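Local coordinates for protein galactose mutarotase related enzyme (Lactobacillus acidophilus, PDB 3DCD) that probably binds a carbohydrate and may act as an isomerase of the aldose 1-epimerase type, though its own function is unproven, at residues A[61-66]-A[104-109]. Sequence-based numbering, arbitrary orientation.
Sequences YTYKGK and VYPFKF
Tyr61 reaches Val104 with its phenol OH. CB points toward 104-109, and CG sits between the backbone N and the carbonyl carbon (chi1 66°), a torsion that carries the ring toward 104-109. At the far rim CE2 and CZ pass the carbonyl of Val104, the latter at 3.5 Å from Val104 O. OH then donates a hydrogen bond to Val104 O at 2.7 Å; at the carbonyl oxygen the C=O...donor angle is 124°, with the donor tilted out of the carbonyl plane. Tyr61 OH also lies 3.3 Å from Pro106 CD, which meets the Tyr61 ring at its edge, and 3.6 Å from Tyr105 CD1. A phenylalanine here would keep the ring but would probably leave the Val104 carbonyl without this donor. The contact joins a two-stranded antiparallel hairpin, 60-63 with 66-69, closed by a type I' turn from Tyr63 to Lys66, to the loop between helix 99-104 and strand 109-118 of the large antiparallel sheet. In that loop Pro106 centres an inverse gamma turn, marked by the 2.8 Å bond from Phe107 N to Tyr105 O. Two residues further along the hairpin strand, Tyr63 takes Phe107 CZ over the rim of one ring face, 3.7 Å from Tyr63 CZ, with the planes inclined at 55°, while Lys64 CG lies over the rim of the opposite face. Pro106 CG approaches Tyr63 CD2 to 3.8 Å, and Tyr68 of the partner strand also touches Pro106.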
loop_
_atom_site.group_PDB
_atom_site.type_symbol
_atom_site.label_atom_id
_atom_site.label_comp_id
_atom_site.label_asym_id
_atom_site.label_seq_id
_atom_site.Cartn_x
_atom_site.Cartn_y
_atom_site.Cartn_z
ATOM N N TYR A 61 -20.839 -6.129 4.380
ATOM C CA TYR A 61 -20.648 -6.492 5.764
ATOM C C TYR A 61 -21.874 -6.051 6.534
ATOM O O TYR A 61 -22.695 -5.275 6.027
ATOM C CB TYR A 61 -19.387 -5.842 6.340
ATOM C CG TYR A 61 -19.430 -4.320 6.443
ATOM C CD1 TYR A 61 -19.894 -3.692 7.606
ATOM C CD2 TYR A 61 -18.967 -3.512 5.395
ATOM C CE1 TYR A 61 -19.931 -2.313 7.714
ATOM C CE2 TYR A 61 -18.986 -2.121 5.503
ATOM C CZ TYR A 61 -19.466 -1.535 6.662
ATOM O OH TYR A 61 -19.501 -0.167 6.777
ATOM N N THR A 62 -22.001 -6.547 7.760
ATOM C CA THR A 62 -23.062 -6.077 8.643
ATOM C C THR A 62 -22.429 -5.402 9.846
ATOM O O THR A 62 -21.322 -5.750 10.269
ATOM C CB THR A 62 -24.042 -7.197 9.099
ATOM O OG1 THR A 62 -23.338 -8.199 9.854
ATOM C CG2 THR A 62 -24.734 -7.835 7.894
ATOM N N TYR A 63 -23.128 -4.407 10.373
ATOM C CA TYR A 63 -22.708 -3.784 11.607
ATOM C C TYR A 63 -23.955 -3.460 12.375
ATOM O O TYR A 63 -24.866 -2.826 11.833
ATOM C CB TYR A 63 -21.883 -2.526 11.340
ATOM C CG TYR A 63 -21.459 -1.810 12.604
ATOM C CD1 TYR A 63 -20.514 -2.375 13.470
ATOM C CD2 TYR A 63 -22.010 -0.576 12.936
ATOM C CE1 TYR A 63 -20.123 -1.723 14.622
ATOM C CE2 TYR A 63 -21.627 0.095 14.089
ATOM C CZ TYR A 63 -20.684 -0.485 14.927
ATOM O OH TYR A 63 -20.309 0.182 16.067
ATOM N N LYS A 64 -24.020 -3.948 13.614
ATOM C CA LYS A 64 -25.215 -3.799 14.451
ATOM C C LYS A 64 -26.475 -4.292 13.749
ATOM O O LYS A 64 -27.539 -3.730 13.938
ATOM C CB LYS A 64 -25.420 -2.336 14.906
ATOM C CG LYS A 64 -24.272 -1.731 15.710
ATOM C CD LYS A 64 -23.983 -2.507 16.976
ATOM C CE LYS A 64 -22.910 -1.815 17.803
ATOM N NZ LYS A 64 -22.300 -2.766 18.770
ATOM N N GLY A 65 -26.343 -5.322 12.915
ATOM C CA GLY A 65 -27.494 -5.918 12.235
ATOM C C GLY A 65 -27.878 -5.264 10.926
ATOM O O GLY A 65 -28.806 -5.711 10.240
ATOM N N LYS A 66 -27.190 -4.187 10.568
ATOM C CA LYS A 66 -27.523 -3.463 9.340
ATOM C C LYS A 66 -26.490 -3.804 8.284
ATOM O O LYS A 66 -25.306 -3.935 8.597
ATOM C CB LYS A 66 -27.573 -1.949 9.599
ATOM C CG LYS A 66 -27.961 -1.094 8.371
ATOM C CD LYS A 66 -28.146 0.366 8.746
ATOM C CE LYS A 66 -28.063 1.264 7.512
ATOM N NZ LYS A 66 -28.371 2.706 7.831
ATOM N N VAL A 104 -21.962 4.001 3.509
ATOM C CA VAL A 104 -21.286 2.718 3.308
ATOM C C VAL A 104 -20.407 2.359 4.504
ATOM O O VAL A 104 -19.825 1.276 4.553
ATOM C CB VAL A 104 -20.417 2.714 1.993
ATOM C CG1 VAL A 104 -21.273 3.021 0.774
ATOM C CG2 VAL A 104 -19.262 3.711 2.084
ATOM N N TYR A 105 -20.313 3.279 5.465
ATOM C CA TYR A 105 -19.372 3.140 6.572
ATOM C C TYR A 105 -19.830 4.060 7.722
ATOM O O TYR A 105 -19.596 5.279 7.689
ATOM C CB TYR A 105 -17.953 3.468 6.083
ATOM C CG TYR A 105 -16.872 3.187 7.113
ATOM C CD1 TYR A 105 -16.564 1.877 7.489
ATOM C CD2 TYR A 105 -16.170 4.237 7.715
ATOM C CE1 TYR A 105 -15.584 1.614 8.454
ATOM C CE2 TYR A 105 -15.195 3.984 8.684
ATOM C CZ TYR A 105 -14.907 2.673 9.043
ATOM O OH TYR A 105 -13.941 2.408 10.007
ATOM N N PRO A 106 -20.500 3.483 8.743
ATOM C CA PRO A 106 -21.297 4.278 9.697
ATOM C C PRO A 106 -20.432 4.835 10.825
ATOM O O PRO A 106 -20.729 4.628 12.009
ATOM C CB PRO A 106 -22.304 3.255 10.241
ATOM C CG PRO A 106 -21.579 1.954 10.175
ATOM C CD PRO A 106 -20.538 2.043 9.068
ATOM N N PHE A 107 -19.345 5.499 10.442
ATOM C CA PHE A 107 -18.410 6.074 11.395
ATOM C C PHE A 107 -18.010 7.478 11.003
ATOM O O PHE A 107 -17.939 7.820 9.809
ATOM C CB PHE A 107 -17.165 5.195 11.529
ATOM C CG PHE A 107 -17.457 3.831 12.070
ATOM C CD1 PHE A 107 -17.680 3.643 13.432
ATOM C CD2 PHE A 107 -17.548 2.737 11.213
ATOM C CE1 PHE A 107 -17.962 2.380 13.934
ATOM C CE2 PHE A 107 -17.832 1.470 11.710
ATOM C CZ PHE A 107 -18.023 1.289 13.074
ATOM N N LYS A 108 -17.762 8.292 12.024
ATOM C CA LYS A 108 -17.208 9.615 11.834
ATOM C C LYS A 108 -15.716 9.537 12.131
ATOM O O LYS A 108 -15.310 8.865 13.076
ATOM C CB LYS A 108 -17.895 10.611 12.766
ATOM C CG LYS A 108 -19.401 10.726 12.539
ATOM C CD LYS A 108 -20.033 11.802 13.435
ATOM C CE LYS A 108 -19.620 13.233 13.045
ATOM N NZ LYS A 108 -19.887 13.607 11.618
ATOM N N PHE A 109 -14.899 10.208 11.324
ATOM C CA PHE A 109 -13.447 10.084 11.468
ATOM C C PHE A 109 -12.730 11.290 10.891
ATOM O O PHE A 109 -13.311 12.072 10.131
ATOM C CB PHE A 109 -12.951 8.813 10.752
ATOM C CG PHE A 109 -13.263 8.800 9.265
ATOM C CD1 PHE A 109 -14.426 8.195 8.790
ATOM C CD2 PHE A 109 -12.415 9.423 8.351
ATOM C CE1 PHE A 109 -14.734 8.208 7.426
ATOM C CE2 PHE A 109 -12.715 9.443 6.988
ATOM C CZ PHE A 109 -13.875 8.830 6.528
#